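Local coordinates for glycoside hydrolase family protein (Novosphingobium sp. PP1Y, PDB 6Q2F) that probably hydrolyses alpha-L-rhamnosides, releasing rhamnose from its glycosidic linkages, and holds a bound sodium ion, at residues V1060-G1064 with V1065-T1069. Sequence-based numbering, arbitrary orientation.
Sequences VSVNG and VDVGT
Val1060 and Val1067 show how an Asn-Gly hairpin can bring valines of its two strands into contact. Their side chains slant across each other, with Val1060 CG1 lying 3.6 Å from Val1067 CG2. The first torsion of Val1067 (chi1 -60°) sets CG2 between its own backbone N and carbonyl carbon, which directs this methyl at Val1060 and lets it rest 3.2 Å from Val1060 O. The other branch, CG1, reaches more loosely toward Val1062 CG2, at 4.2 Å. Val1060 O accepts from Val1067 N (2.9 Å), while Val1060 N donates to Gly1068 O. Asp1066 forms an Asx turn, its OD1 meeting Gly1068 N from above the carboxylate plane (2.8 Å); Gln1059 NE2 donates to the same oxygen. At the other end, Val1062 and Val1065 exchange two backbone bonds around a type I' turn, where Asn1063 and Gly1064 both adopt positive phi. Asn1063 OD1 accepts from Thr1089 N, and its ND2 donates to Ala1082 O. Within this chain, strand 1065-1070 edges the sheet of what is probably a galactose-binding-like domain, while Val1060 and Val1062 pack on Leu1090 of strand 1086-1095, and Leu1077 of strand 1076-1078 touches both Val1060 and Val1067.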
loop_
_atom_site.group_PDB
_atom_site.type_symbol
_atom_site.label_atom_id
_atom_site.label_comp_id
_atom_site.label_asym_id
_atom_site.label_seq_id
_atom_site.Cartn_x
_atom_site.Cartn_y
_atom_site.Cartn_z
ATOM N N VAL A 1060 -8.317 21.313 -30.346
ATOM C CA VAL A 1060 -8.993 21.750 -31.563
ATOM C C VAL A 1060 -9.414 23.206 -31.427
ATOM O O VAL A 1060 -10.067 23.583 -30.447
ATOM C CB VAL A 1060 -10.213 20.870 -31.876
ATOM C CG1 VAL A 1060 -10.974 21.419 -33.113
ATOM C CG2 VAL A 1060 -9.754 19.441 -32.089
ATOM N N SER A 1061 -9.064 24.010 -32.426
ATOM C CA SER A 1061 -9.490 25.396 -32.545
ATOM C C SER A 1061 -10.291 25.565 -33.828
ATOM O O SER A 1061 -9.829 25.183 -34.909
ATOM C CB SER A 1061 -8.289 26.350 -32.538
ATOM O OG SER A 1061 -7.653 26.320 -31.266
ATOM N N VAL A 1062 -11.487 26.134 -33.705
ATOM C CA VAL A 1062 -12.375 26.392 -34.835
ATOM C C VAL A 1062 -12.547 27.902 -34.942
ATOM O O VAL A 1062 -12.998 28.543 -33.987
ATOM C CB VAL A 1062 -13.723 25.680 -34.662
ATOM C CG1 VAL A 1062 -14.697 26.070 -35.784
ATOM C CG2 VAL A 1062 -13.514 24.175 -34.620
ATOM N N ASN A 1063 -12.183 28.465 -36.088
ATOM C CA ASN A 1063 -12.116 29.919 -36.269
ATOM C C ASN A 1063 -11.393 30.578 -35.096
ATOM O O ASN A 1063 -11.884 31.537 -34.495
ATOM C CB ASN A 1063 -13.507 30.527 -36.450
ATOM C CG ASN A 1063 -14.308 29.843 -37.529
ATOM O OD1 ASN A 1063 -13.842 29.697 -38.660
ATOM N ND2 ASN A 1063 -15.514 29.384 -37.175
ATOM N N GLY A 1064 -10.233 30.021 -34.746
ATOM C CA GLY A 1064 -9.418 30.554 -33.672
ATOM C C GLY A 1064 -9.923 30.288 -32.269
ATOM O O GLY A 1064 -9.265 30.694 -31.306
ATOM N N VAL A 1065 -11.070 29.634 -32.114
ATOM C CA VAL A 1065 -11.668 29.400 -30.809
ATOM C C VAL A 1065 -11.329 27.986 -30.366
ATOM O O VAL A 1065 -11.613 27.016 -31.079
ATOM C CB VAL A 1065 -13.193 29.606 -30.838
ATOM C CG1 VAL A 1065 -13.772 29.294 -29.478
ATOM C CG2 VAL A 1065 -13.531 31.032 -31.232
ATOM N N ASP A 1066 -10.756 27.872 -29.172
ATOM C CA ASP A 1066 -10.448 26.577 -28.572
ATOM C C ASP A 1066 -11.740 25.900 -28.148
ATOM O O ASP A 1066 -12.403 26.352 -27.207
ATOM C CB ASP A 1066 -9.528 26.776 -27.375
ATOM C CG ASP A 1066 -9.190 25.474 -26.662
ATOM O OD1 ASP A 1066 -9.518 24.392 -27.172
ATOM O OD2 ASP A 1066 -8.561 25.539 -25.595
ATOM N N VAL A 1067 -12.091 24.796 -28.803
ATOM C CA VAL A 1067 -13.316 24.082 -28.472
ATOM C C VAL A 1067 -13.059 22.912 -27.529
ATOM O O VAL A 1067 -13.965 22.118 -27.271
ATOM C CB VAL A 1067 -14.042 23.625 -29.743
ATOM C CG1 VAL A 1067 -14.390 24.838 -30.563
ATOM C CG2 VAL A 1067 -13.144 22.715 -30.563
ATOM N N GLY A 1068 -11.852 22.795 -27.001
ATOM C CA GLY A 1068 -11.495 21.721 -26.099
ATOM C C GLY A 1068 -10.372 20.888 -26.679
ATOM O O GLY A 1068 -9.858 21.156 -27.768
ATOM N N THR A 1069 -9.963 19.883 -25.908
ATOM C CA THR A 1069 -9.009 18.915 -26.426
ATOM C C THR A 1069 -9.478 17.505 -26.108
ATOM O O THR A 1069 -9.925 17.220 -24.994
ATOM C CB THR A 1069 -7.569 19.197 -25.927
ATOM O OG1 THR A 1069 -7.039 18.106 -25.178
ATOM C CG2 THR A 1069 -7.497 20.510 -25.193
#